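Uncharacterized protein (Pyrococcus furiosus, PDB 4XLZ) probably removes an acetyl group from N,N'-diacetylchitobiose, as a metal-dependent deacetylase of carbohydrate esterase family 14. Local coordinates at residues E10-L15 / T261-L266; N26-A31 / G135-D140; K122-I127 / I159-F164; T233-Y238 / V244-G249. One frame throughout, in Å; residues are numbered along the deposited sequence.

In the fold
Contacts 2 and 3 lie in and on the parallel-sheet core, and contact 4 packs helix 221-240 on strand 247-250. Contact 2 lies nearest the middle, about 8 Å from the chain's centre. It meets contact 3: Val136 CB on strand 135-139 packs on Val162 CG2 of helix 149-164 at 3.9 Å. That helix also carries His151, which binds cadmium with His40 and Asp43, probably at the catalytic site. Contact 4 touches neither; its centre is about 18 Å from that of contact 2 and about 30 Å from that of contact 3. Contact 1 joins the two chain ends at the periphery, about 25 Å from the chain's centre, and has a separate cadmium ion at Asp265.

Contact 1: E10-L15 / T261-L266; sequences EAFNKL and TPFADL. With CD (cadmium ion), chain I.
Helix 10-15 faces a type I turn, Thr261 to Ala264, and the 3-10 turn after it; the backbones come closest at Phe12 and Phe263, whose CA atoms are 8.8 Å apart. The side chains bridge this gap. Phe12 presents the edge of its ring to the face of Phe263 in an offset T-shaped pair, with planes at 88° and centroids 5.6 Å apart. The nearest atoms are Phe12 CD1 and Phe263 CD2, at 3.6 Å. CG of Phe12 is trans to its backbone N (chi1 175°), and this carries the ring out from the helix to the C-terminal segment. At the tip, Phe12 CZ meets Leu266 CB at 3.6 Å. Leu15, one turn on, adds CD2 at 4.1 Å from Phe263 CE2. With an alanine in place of Phe12, Phe263 would probably lose its T-shaped partner and Leu266 CB would be left without the ring tip. Phe263 also meets the ring of Phe8. Next to this apolar patch, Asp265 turns to a cadmium ion, with OD1 at 2.1 Å and OD2 at 2.6 Å from the metal. Three waters and His193 of a second subunit also bind it. No hydrogen bond crosses between the two segments. The chain ends are therefore joined here by apolar and aromatic packing, while the neighbouring metal links one subunit to the next.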
loop_
_atom_site.group_PDB
_atom_site.type_symbol
_atom_site.label_atom_id
_atom_site.label_comp_id
_atom_site.label_asym_id
_atom_site.label_seq_id
_atom_site.Cartn_x
_atom_site.Cartn_y
_atom_site.Cartn_z
ATOM N N GLU A 10 18.985 2.182 43.237
ATOM C CA GLU A 10 19.477 0.851 43.577
ATOM C C GLU A 10 18.978 -0.279 42.658
ATOM O O GLU A 10 19.722 -1.117 42.226
ATOM C CB GLU A 10 19.070 0.582 45.082
ATOM C CG GLU A 10 19.697 -0.651 45.574
ATOM C CD GLU A 10 19.357 -0.992 47.059
ATOM O OE1 GLU A 10 18.535 -0.312 47.721
ATOM O OE2 GLU A 10 19.966 -1.996 47.503
ATOM N N ALA A 11 17.653 -0.293 42.416
ATOM C CA ALA A 11 17.092 -1.250 41.530
ATOM C C ALA A 11 17.656 -1.174 40.088
ATOM O O ALA A 11 17.951 -2.192 39.488
ATOM C CB ALA A 11 15.570 -1.081 41.514
ATOM N N PHE A 12 17.706 0.053 39.564
ATOM C CA PHE A 12 18.262 0.262 38.274
ATOM C C PHE A 12 19.688 -0.254 38.113
ATOM O O PHE A 12 20.027 -0.975 37.170
ATOM C CB PHE A 12 18.197 1.809 37.988
ATOM C CG PHE A 12 18.873 2.193 36.677
ATOM C CD1 PHE A 12 18.120 2.157 35.465
ATOM C CD2 PHE A 12 20.193 2.612 36.670
ATOM C CE1 PHE A 12 18.738 2.578 34.248
ATOM C CE2 PHE A 12 20.819 3.012 35.488
ATOM C CZ PHE A 12 20.101 3.041 34.289
ATOM N N ASN A 13 20.523 0.055 39.125
ATOM C CA ASN A 13 21.900 -0.454 39.002
ATOM C C ASN A 13 21.952 -1.983 39.084
ATOM O O ASN A 13 22.712 -2.670 38.390
ATOM C CB ASN A 13 22.760 0.135 40.194
ATOM C CG ASN A 13 23.017 1.641 40.082
ATOM O OD1 ASN A 13 23.009 2.190 39.033
ATOM N ND2 ASN A 13 23.257 2.293 41.214
ATOM N N LYS A 14 21.146 -2.553 39.976
ATOM C CA LYS A 14 21.133 -4.005 40.068
ATOM C C LYS A 14 20.559 -4.715 38.815
ATOM O O LYS A 14 21.048 -5.750 38.337
ATOM C CB LYS A 14 20.350 -4.410 41.321
ATOM C CG LYS A 14 20.394 -5.919 41.649
ATOM C CD LYS A 14 19.433 -6.147 42.879
ATOM C CE LYS A 14 19.280 -7.702 43.140
ATOM N NZ LYS A 14 20.642 -8.108 43.871
ATOM N N LEU A 15 19.515 -4.067 38.243
ATOM C CA LEU A 15 18.928 -4.638 36.993
ATOM C C LEU A 15 20.038 -4.627 35.922
ATOM O O LEU A 15 20.227 -5.607 35.211
ATOM C CB LEU A 15 17.759 -3.740 36.576
ATOM C CG LEU A 15 17.117 -4.232 35.236
ATOM C CD1 LEU A 15 16.315 -5.567 35.458
ATOM C CD2 LEU A 15 16.132 -3.073 34.781
ATOM N N THR A 261 10.610 0.617 28.147
ATOM C CA THR A 261 11.546 0.854 29.279
ATOM C C THR A 261 11.557 2.362 29.482
ATOM O O THR A 261 12.244 3.124 28.713
ATOM C CB THR A 261 12.959 0.329 28.919
ATOM O OG1 THR A 261 12.919 -1.077 28.854
ATOM C CG2 THR A 261 13.963 0.675 30.037
ATOM N N PRO A 262 10.945 2.868 30.588
ATOM C CA PRO A 262 10.798 4.321 30.727
ATOM C C PRO A 262 12.069 5.012 31.171
ATOM O O PRO A 262 12.108 6.260 31.151
ATOM C CB PRO A 262 9.662 4.461 31.753
ATOM C CG PRO A 262 9.726 3.207 32.537
ATOM C CD PRO A 262 10.169 2.093 31.571
ATOM N N PHE A 263 13.128 4.252 31.490
ATOM C CA PHE A 263 14.407 4.923 31.899
ATOM C C PHE A 263 15.551 4.519 30.991
ATOM O O PHE A 263 16.731 4.515 31.325
ATOM C CB PHE A 263 14.721 4.474 33.401
ATOM C CG PHE A 263 14.402 3.024 33.670
ATOM C CD1 PHE A 263 13.267 2.628 34.389
ATOM C CD2 PHE A 263 15.273 1.982 33.233
ATOM C CE1 PHE A 263 13.059 1.247 34.646
ATOM C CE2 PHE A 263 14.999 0.608 33.423
ATOM C CZ PHE A 263 13.865 0.279 34.176
ATOM N N ALA A 264 15.195 4.181 29.712
ATOM C CA ALA A 264 16.206 3.833 28.778
ATOM C C ALA A 264 17.170 4.978 28.448
ATOM O O ALA A 264 18.352 4.652 28.122
ATOM C CB ALA A 264 15.532 3.315 27.435
ATOM N N ASP A 265 16.760 6.220 28.601
ATOM C CA ASP A 265 17.723 7.324 28.401
ATOM C C ASP A 265 18.693 7.564 29.547
ATOM O O ASP A 265 19.511 8.496 29.471
ATOM C CB ASP A 265 16.915 8.549 28.081
ATOM C CG ASP A 265 16.257 9.180 29.346
ATOM O OD1 ASP A 265 16.061 8.582 30.430
ATOM O OD2 ASP A 265 15.762 10.342 29.138
ATOM N N LEU A 266 18.651 6.724 30.592
ATOM C CA LEU A 266 19.639 6.819 31.726
ATOM C C LEU A 266 20.899 6.103 31.452
ATOM O O LEU A 266 21.851 6.188 32.281
ATOM C CB LEU A 266 18.987 6.266 33.040
ATOM C CG LEU A 266 17.774 7.118 33.474
ATOM C CD1 LEU A 266 17.315 6.541 34.890
ATOM C CD2 LEU A 266 18.208 8.627 33.617
HETATM CD CD CD I . 15.079 10.057 31.639
HETATM O O HOH W 1 14.543 11.834 30.311
HETATM O O HOH W 2 16.513 11.627 32.465
HETATM O O HOH W 3 14.502 8.628 33.531
#

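Contact 2: N26-A31 / G135-D140; sequences NPFEDA and GVFAPD
Phe137 belongs to strand 135-139 of the Rossmann-like parallel sheet, and it meets Phe28 from the loop that leads into strand 33-38, its parallel neighbour in the sheet. The loop makes two overlapping type I turns, Asn26 to Glu29 and Phe28 to Ala31, which share Phe28 and Glu29. The two rings form an edge-to-face pair in which Phe137 supplies the edge and Phe28 the face. Their centroids are 5.1 Å apart and their planes meet at 69°. Phe137 CZ sits over the centre of the Phe28 ring, 3.7 Å above its plane. The shortest approach is from Phe137 CE2 to Phe28 CZ, at 3.5 Å. In Phe137, chi1 of -68° sets CG trans to the carbonyl carbon and brings the far end of the ring nearer to the loop. Both residues are buried. Phe137 also packs on Met48 and Leu55 of helix 43-57, while Phe28 meets the rings of Phe186, Tyr197 and Phe250. A leucine in place of Phe28 would probably deprive the Phe137 edge of its aromatic face and open a gap within this cluster. The contact is wholly apolar. The slightly positive edge hydrogens of Phe137 face the electron-rich pi cloud of Phe28, which probably favours this tilt; the pair joins the loop to the sheet.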
loop_
_atom_site.group_PDB
_atom_site.type_symbol
_atom_site.label_atom_id
_atom_site.label_comp_id
_atom_site.label_asym_id
_atom_site.label_seq_id
_atom_site.Cartn_x
_atom_site.Cartn_y
_atom_site.Cartn_z
ATOM N N ASN A 26 33.986 -3.208 26.987
ATOM C CA ASN A 26 34.582 -3.520 25.689
ATOM C C ASN A 26 33.462 -4.310 24.965
ATOM O O ASN A 26 33.568 -5.502 24.844
ATOM C CB ASN A 26 35.852 -4.366 25.889
ATOM C CG ASN A 26 37.025 -4.024 24.875
ATOM O OD1 ASN A 26 38.049 -3.458 25.320
ATOM N ND2 ASN A 26 36.900 -4.390 23.534
ATOM N N PRO A 27 32.376 -3.623 24.554
ATOM C CA PRO A 27 31.232 -4.382 24.010
ATOM C C PRO A 27 31.534 -5.240 22.804
ATOM O O PRO A 27 30.719 -6.168 22.525
ATOM C CB PRO A 27 30.170 -3.330 23.775
ATOM C CG PRO A 27 30.965 -2.037 23.558
ATOM C CD PRO A 27 32.166 -2.163 24.425
ATOM N N PHE A 28 32.593 -4.954 22.046
ATOM C CA PHE A 28 32.857 -5.709 20.785
ATOM C C PHE A 28 33.936 -6.765 20.920
ATOM O O PHE A 28 34.215 -7.467 19.943
ATOM C CB PHE A 28 33.258 -4.782 19.626
ATOM C CG PHE A 28 32.364 -3.543 19.486
ATOM C CD1 PHE A 28 31.010 -3.567 19.852
ATOM C CD2 PHE A 28 32.919 -2.363 18.972
ATOM C CE1 PHE A 28 30.260 -2.458 19.645
ATOM C CE2 PHE A 28 32.146 -1.240 18.769
ATOM C CZ PHE A 28 30.812 -1.306 19.153
ATOM N N GLU A 29 34.445 -6.917 22.154
ATOM C CA GLU A 29 35.576 -7.793 22.408
ATOM C C GLU A 29 35.348 -9.258 22.006
ATOM O O GLU A 29 36.288 -9.884 21.516
ATOM C CB GLU A 29 35.875 -7.681 23.884
ATOM C CG GLU A 29 36.625 -8.827 24.474
ATOM C CD GLU A 29 36.941 -8.472 25.893
ATOM O OE1 GLU A 29 37.972 -7.780 26.017
ATOM O OE2 GLU A 29 36.090 -8.753 26.806
ATOM N N ASP A 30 34.145 -9.812 22.160
ATOM C CA ASP A 30 34.017 -11.235 21.821
ATOM C C ASP A 30 33.591 -11.559 20.334
ATOM O O ASP A 30 33.448 -12.733 19.959
ATOM C CB ASP A 30 33.075 -11.942 22.817
ATOM C CG ASP A 30 33.669 -12.002 24.261
ATOM O OD1 ASP A 30 32.871 -11.717 25.197
ATOM O OD2 ASP A 30 34.902 -12.282 24.425
ATOM N N ALA A 31 33.463 -10.521 19.506
ATOM C CA ALA A 31 32.797 -10.691 18.213
ATOM C C ALA A 31 33.721 -11.437 17.267
ATOM O O ALA A 31 34.965 -11.164 17.274
ATOM C CB ALA A 31 32.501 -9.347 17.632
ATOM N N GLY A 135 27.219 -9.612 16.161
ATOM C CA GLY A 135 26.830 -8.158 16.344
ATOM C C GLY A 135 26.279 -7.666 15.032
ATOM O O GLY A 135 26.618 -8.093 13.945
ATOM N N VAL A 136 25.341 -6.704 15.268
ATOM C CA VAL A 136 24.784 -5.898 14.128
ATOM C C VAL A 136 24.904 -4.402 14.420
ATOM O O VAL A 136 24.560 -4.009 15.564
ATOM C CB VAL A 136 23.269 -6.341 13.909
ATOM C CG1 VAL A 136 22.650 -5.425 12.799
ATOM C CG2 VAL A 136 23.184 -7.713 13.402
ATOM N N PHE A 137 25.418 -3.691 13.428
ATOM C CA PHE A 137 25.530 -2.238 13.516
ATOM C C PHE A 137 24.518 -1.617 12.514
ATOM O O PHE A 137 24.361 -2.107 11.395
ATOM C CB PHE A 137 26.929 -1.780 13.068
ATOM C CG PHE A 137 28.047 -2.199 14.025
ATOM C CD1 PHE A 137 28.572 -3.468 13.934
ATOM C CD2 PHE A 137 28.553 -1.293 14.951
ATOM C CE1 PHE A 137 29.622 -3.872 14.871
ATOM C CE2 PHE A 137 29.566 -1.666 15.858
ATOM C CZ PHE A 137 30.130 -2.969 15.805
ATOM N N ALA A 138 23.899 -0.524 12.938
ATOM C CA ALA A 138 22.950 0.185 12.045
ATOM C C ALA A 138 22.858 1.649 12.493
ATOM O O ALA A 138 23.235 1.965 13.649
ATOM C CB ALA A 138 21.535 -0.490 12.179
ATOM N N PRO A 139 22.290 2.532 11.651
ATOM C CA PRO A 139 22.061 3.918 12.129
ATOM C C PRO A 139 21.100 4.022 13.279
ATOM O O PRO A 139 20.155 3.218 13.326
ATOM C CB PRO A 139 21.462 4.655 10.896
ATOM C CG PRO A 139 21.974 3.791 9.684
ATOM C CD PRO A 139 21.916 2.347 10.239
ATOM N N ASP A 140 21.278 4.994 14.145
ATOM C CA ASP A 140 20.317 5.247 15.220
ATOM C C ASP A 140 19.113 5.962 14.594
ATOM O O ASP A 140 19.223 7.117 14.179
ATOM C CB ASP A 140 21.061 6.184 16.205
ATOM C CG ASP A 140 20.206 6.574 17.384
ATOM O OD1 ASP A 140 20.780 7.102 18.411
ATOM O OD2 ASP A 140 18.960 6.395 17.357
#

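Contact 3: K122-I127 / I159-F164; sequences KDLVKI and IESVAF
Leu124 on helix 118-131 meets Ser161 on helix 149-164 from its first side-chain carbon outward. Its CB is 3.5 Å from Ser161 OG and 3.6 Å from Ser161 CB. Next along, CG passes farther from the hydroxyl, 4.1 Å from Ser161 OG. CD1 then returns to 3.5 Å from the same oxygen, so CB and CD1 both rest against the hydroxyl oxygen. CG is trans to the carbonyl carbon (chi1 -64°), which lays the branch beside the other helix. The Leu124 side chain also reaches Ile65 and Met67 of strand 61-68. Ser161 OG makes no hydrogen bond to the leucine. It bonds to Leu157 O, one turn earlier in its own helix, so this buried hydroxyl is satisfied while its surroundings across the contact are apolar. Val125 closes on the serine with one methyl. Its CG2 lies 3.6 Å from Ser161 O and 3.9 Å from Ser161 CB. Ser161 O also accepts a hydrogen bond from Ser165 OG. The small serine lets the backbones come near: the CA atoms of Val125 and Ser161 are 5.5 Å apart. The local helix axes approach to 8.8 Å and cross at -52°. Close by, Glu160 has its charge met by Arg121 and by Arg152 of a second subunit. The two helices flank strand 135-139 in the chain and pack in one layer against the parallel sheet. Helix 118-131 rests on strands 61-68 and 103-109, and helix 149-164 on strand 135-139.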
loop_
_atom_site.group_PDB
_atom_site.type_symbol
_atom_site.label_atom_id
_atom_site.label_comp_id
_atom_site.label_asym_id
_atom_site.label_seq_id
_atom_site.Cartn_x
_atom_site.Cartn_y
_atom_site.Cartn_z
ATOM N N LYS A 122 11.922 -9.250 6.228
ATOM C CA LYS A 122 12.252 -10.637 5.830
ATOM C C LYS A 122 13.595 -10.678 5.126
ATOM O O LYS A 122 14.348 -11.666 5.311
ATOM C CB LYS A 122 11.170 -11.179 4.875
ATOM C CG LYS A 122 9.893 -11.468 5.653
ATOM C CD LYS A 122 8.907 -11.989 4.573
ATOM C CE LYS A 122 7.669 -12.421 5.274
ATOM N NZ LYS A 122 6.690 -12.704 4.046
ATOM N N ASP A 123 13.973 -9.694 4.296
ATOM C CA ASP A 123 15.312 -9.758 3.628
ATOM C C ASP A 123 16.425 -9.740 4.725
ATOM O O ASP A 123 17.418 -10.501 4.705
ATOM C CB ASP A 123 15.520 -8.475 2.823
ATOM C CG ASP A 123 14.766 -8.448 1.580
ATOM O OD1 ASP A 123 14.371 -9.551 1.030
ATOM O OD2 ASP A 123 14.505 -7.277 1.133
ATOM N N LEU A 124 16.299 -8.836 5.730
ATOM C CA LEU A 124 17.296 -8.725 6.803
ATOM C C LEU A 124 17.335 -9.998 7.597
ATOM O O LEU A 124 18.388 -10.498 7.958
ATOM C CB LEU A 124 17.050 -7.509 7.711
ATOM C CG LEU A 124 17.213 -6.202 6.934
ATOM C CD1 LEU A 124 16.945 -5.075 7.986
ATOM C CD2 LEU A 124 18.657 -6.011 6.390
ATOM N N VAL A 125 16.158 -10.542 8.005
ATOM C CA VAL A 125 16.099 -11.770 8.835
ATOM C C VAL A 125 16.689 -12.932 7.990
ATOM O O VAL A 125 17.401 -13.730 8.668
ATOM C CB VAL A 125 14.666 -12.013 9.165
ATOM C CG1 VAL A 125 14.460 -13.450 9.749
ATOM C CG2 VAL A 125 14.194 -10.984 10.235
ATOM N N LYS A 126 16.500 -13.018 6.701
ATOM C CA LYS A 126 17.093 -14.174 5.936
ATOM C C LYS A 126 18.614 -14.088 6.041
ATOM O O LYS A 126 19.303 -15.088 6.297
ATOM C CB LYS A 126 16.705 -13.956 4.452
ATOM C CG LYS A 126 17.189 -15.129 3.593
ATOM C CD LYS A 126 16.322 -15.314 2.210
ATOM C CE LYS A 126 16.580 -14.246 1.354
ATOM N NZ LYS A 126 15.426 -14.422 0.272
ATOM N N ILE A 127 19.192 -12.886 5.914
ATOM C CA ILE A 127 20.678 -12.789 5.967
ATOM C C ILE A 127 21.133 -12.974 7.329
ATOM O O ILE A 127 22.206 -13.649 7.573
ATOM C CB ILE A 127 21.058 -11.383 5.469
ATOM C CG1 ILE A 127 20.707 -11.249 3.972
ATOM C CG2 ILE A 127 22.631 -11.206 5.623
ATOM C CD1 ILE A 127 20.697 -9.776 3.413
ATOM N N ILE A 159 16.768 -2.901 13.876
ATOM C CA ILE A 159 16.510 -3.241 15.273
ATOM C C ILE A 159 15.413 -4.319 15.276
ATOM O O ILE A 159 15.495 -5.322 15.971
ATOM C CB ILE A 159 16.062 -2.006 16.053
ATOM C CG1 ILE A 159 17.276 -1.083 16.141
ATOM C CG2 ILE A 159 15.599 -2.419 17.477
ATOM C CD1 ILE A 159 16.868 0.363 16.637
ATOM N N GLU A 160 14.330 -4.050 14.533
ATOM C CA GLU A 160 13.172 -5.002 14.476
ATOM C C GLU A 160 13.637 -6.324 13.984
ATOM O O GLU A 160 13.197 -7.411 14.506
ATOM C CB GLU A 160 12.124 -4.420 13.548
ATOM C CG GLU A 160 11.533 -3.157 14.168
ATOM C CD GLU A 160 10.899 -2.211 13.071
ATOM O OE1 GLU A 160 10.748 -2.594 11.904
ATOM O OE2 GLU A 160 10.624 -1.030 13.436
ATOM N N SER A 161 14.421 -6.332 12.915
ATOM C CA SER A 161 14.807 -7.614 12.271
ATOM C C SER A 161 15.733 -8.393 13.208
ATOM O O SER A 161 15.666 -9.642 13.185
ATOM C CB SER A 161 15.519 -7.350 10.976
ATOM O OG SER A 161 14.587 -6.685 10.070
ATOM N N VAL A 162 16.616 -7.727 13.941
ATOM C CA VAL A 162 17.426 -8.492 14.953
ATOM C C VAL A 162 16.478 -9.212 15.945
ATOM O O VAL A 162 16.701 -10.402 16.230
ATOM C CB VAL A 162 18.395 -7.491 15.638
ATOM C CG1 VAL A 162 19.029 -8.209 16.846
ATOM C CG2 VAL A 162 19.502 -7.104 14.596
ATOM N N ALA A 163 15.453 -8.473 16.420
ATOM C CA ALA A 163 14.536 -9.096 17.394
ATOM C C ALA A 163 13.813 -10.244 16.700
ATOM O O ALA A 163 13.638 -11.358 17.265
ATOM C CB ALA A 163 13.514 -8.089 17.824
ATOM N N PHE A 164 13.301 -10.034 15.469
ATOM C CA PHE A 164 12.372 -11.052 14.894
ATOM C C PHE A 164 13.060 -12.200 14.313
ATOM O O PHE A 164 12.455 -13.301 14.087
ATOM C CB PHE A 164 11.506 -10.360 13.785
ATOM C CG PHE A 164 10.584 -9.250 14.342
ATOM C CD1 PHE A 164 10.323 -9.051 15.686
ATOM C CD2 PHE A 164 10.079 -8.363 13.395
ATOM C CE1 PHE A 164 9.488 -7.948 16.107
ATOM C CE2 PHE A 164 9.255 -7.276 13.791
ATOM C CZ PHE A 164 9.017 -7.049 15.113
#

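Contact 4: T233-Y238 / V244-G249; sequences TVTMFY and VRYGEG
Tyr238 lays one ring face over Gly249, with Gly249 CA 3.9 Å from the ring centroid and 20° off the normal, a CH-pi contact. CG of Tyr238 lies trans to the carbonyl carbon, which swings the ring over Gly249. Gly249 has no CB, so its backbone can lie against the ring. Phe237 CD1 covers the rim of the opposite face. The ring's far end is held by a hydrogen bond from Tyr238 OH to Thr192 O. Nearer the helix, Tyr238 CB is 3.4 Å from Gly247 O. One backbone bond joins the segments: Gly247 N donates to Thr235 O over 2.8 Å at a nearly straight 164°. The same oxygen takes a CA-H...O contact from Tyr246, at 3.5 Å from Tyr246 CA. Thr235 OG1 lies 3.3 Å from Tyr246 CD1 and bonds to Leu231 O and Arg232 O in its own helix. Met236, present as selenomethionine, runs beside Tyr246 with CG 3.7 Å from CE1 at the ring edge. Tyr246 OH bonds to Arg232. The chain leaves the helix through a short link and enters a strand nearly perpendicular to it, the local axes crossing at 78°. Strand 247-250 pairs with 197-200 in a two-stranded antiparallel sheet.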
loop_
_atom_site.group_PDB
_atom_site.type_symbol
_atom_site.label_atom_id
_atom_site.label_comp_id
_atom_site.label_asym_id
_atom_site.label_seq_id
_atom_site.Cartn_x
_atom_site.Cartn_y
_atom_site.Cartn_z
ATOM N N THR A 233 34.741 17.477 12.246
ATOM C CA THR A 233 34.001 18.050 13.372
ATOM C C THR A 233 33.188 16.922 14.129
ATOM O O THR A 233 33.220 16.824 15.367
ATOM C CB THR A 233 33.082 19.119 12.937
ATOM O OG1 THR A 233 33.873 20.168 12.297
ATOM C CG2 THR A 233 32.315 19.792 14.090
ATOM N N VAL A 234 32.602 16.008 13.295
ATOM C CA VAL A 234 31.898 14.856 13.942
ATOM C C VAL A 234 32.848 13.953 14.722
ATOM O O VAL A 234 32.550 13.538 15.844
ATOM C CB VAL A 234 31.099 14.101 12.854
ATOM C CG1 VAL A 234 30.486 12.853 13.422
ATOM C CG2 VAL A 234 29.981 14.979 12.300
ATOM N N THR A 235 33.993 13.614 14.140
ATOM C CA THR A 235 34.935 12.732 14.917
ATOM C C THR A 235 35.497 13.387 16.170
ATOM O O THR A 235 35.808 12.703 17.109
ATOM C CB THR A 235 36.057 12.164 14.007
ATOM O OG1 THR A 235 36.687 13.238 13.375
ATOM C CG2 THR A 235 35.293 11.524 12.782
HETATM N N MSE A 236 35.627 14.736 16.108
HETATM C CA MSE A 236 36.008 15.456 17.329
HETATM C C MSE A 236 34.933 15.444 18.372
HETATM O O MSE A 236 35.188 15.339 19.541
HETATM C CB MSE A 236 36.495 16.863 17.019
HETATM C CG MSE A 236 37.720 16.782 16.098
HETATM SE SE MSE A 236 38.238 18.633 15.503
HETATM C CE MSE A 236 38.800 19.162 17.224
ATOM N N PHE A 237 33.690 15.591 17.922
ATOM C CA PHE A 237 32.550 15.525 18.837
ATOM C C PHE A 237 32.618 14.218 19.647
ATOM O O PHE A 237 32.459 14.265 20.849
ATOM C CB PHE A 237 31.241 15.597 17.965
ATOM C CG PHE A 237 29.953 15.340 18.722
ATOM C CD1 PHE A 237 29.315 14.082 18.645
ATOM C CD2 PHE A 237 29.411 16.349 19.509
ATOM C CE1 PHE A 237 28.110 13.846 19.385
ATOM C CE2 PHE A 237 28.153 16.149 20.168
ATOM C CZ PHE A 237 27.513 14.887 20.092
ATOM N N TYR A 238 32.838 13.100 18.947
ATOM C CA TYR A 238 32.913 11.825 19.674
ATOM C C TYR A 238 34.218 11.657 20.477
ATOM O O TYR A 238 34.206 11.235 21.640
ATOM C CB TYR A 238 32.799 10.669 18.645
ATOM C CG TYR A 238 31.388 10.574 18.013
ATOM C CD1 TYR A 238 30.289 10.431 18.843
ATOM C CD2 TYR A 238 31.254 10.575 16.643
ATOM C CE1 TYR A 238 28.984 10.388 18.218
ATOM C CE2 TYR A 238 30.026 10.516 16.037
ATOM C CZ TYR A 238 28.913 10.363 16.875
ATOM O OH TYR A 238 27.622 10.289 16.246
ATOM N N VAL A 244 40.221 11.883 23.455
ATOM C CA VAL A 244 41.052 11.588 22.296
ATOM C C VAL A 244 40.671 12.527 21.168
ATOM O O VAL A 244 39.651 13.224 21.176
ATOM C CB VAL A 244 41.021 10.048 21.865
ATOM C CG1 VAL A 244 41.289 9.112 22.976
ATOM C CG2 VAL A 244 39.630 9.749 21.146
ATOM N N ARG A 245 41.586 12.653 20.190
ATOM C CA ARG A 245 41.367 13.612 19.098
ATOM C C ARG A 245 40.098 13.196 18.239
ATOM O O ARG A 245 39.299 14.050 18.018
ATOM C CB ARG A 245 42.598 13.696 18.182
ATOM C CG ARG A 245 42.534 14.871 17.289
ATOM C CD ARG A 245 43.782 14.932 16.398
ATOM N NE ARG A 245 43.738 16.158 15.629
ATOM C CZ ARG A 245 44.518 16.405 14.515
ATOM N NH1 ARG A 245 44.408 17.595 13.899
ATOM N NH2 ARG A 245 45.364 15.502 13.955
ATOM N N TYR A 246 40.130 11.962 17.754
ATOM C CA TYR A 246 39.064 11.523 16.802
ATOM C C TYR A 246 38.492 10.226 17.349
ATOM O O TYR A 246 39.188 9.255 17.638
ATOM C CB TYR A 246 39.689 11.256 15.419
ATOM C CG TYR A 246 40.300 12.492 14.793
ATOM C CD1 TYR A 246 39.594 13.706 14.779
ATOM C CD2 TYR A 246 41.493 12.342 14.113
ATOM C CE1 TYR A 246 40.163 14.853 14.085
ATOM C CE2 TYR A 246 42.057 13.451 13.440
ATOM C CZ TYR A 246 41.406 14.661 13.438
ATOM O OH TYR A 246 41.824 15.823 12.817
ATOM N N GLY A 247 37.136 10.221 17.408
ATOM C CA GLY A 247 36.431 8.997 17.869
ATOM C C GLY A 247 35.227 8.716 16.940
ATOM O O GLY A 247 34.783 9.518 16.163
ATOM N N GLU A 248 34.839 7.442 17.028
ATOM C CA GLU A 248 33.502 7.029 16.464
ATOM C C GLU A 248 32.610 6.571 17.614
ATOM O O GLU A 248 33.005 5.818 18.465
ATOM C CB GLU A 248 33.697 5.857 15.490
ATOM C CG GLU A 248 34.240 6.394 14.145
ATOM C CD GLU A 248 34.650 5.297 13.153
ATOM O OE1 GLU A 248 34.601 4.144 13.518
ATOM O OE2 GLU A 248 34.997 5.710 12.014
ATOM N N GLY A 249 31.370 7.119 17.596
ATOM C CA GLY A 249 30.488 6.806 18.680
ATOM C C GLY A 249 29.382 5.782 18.332
ATOM O O GLY A 249 28.904 5.765 17.172
#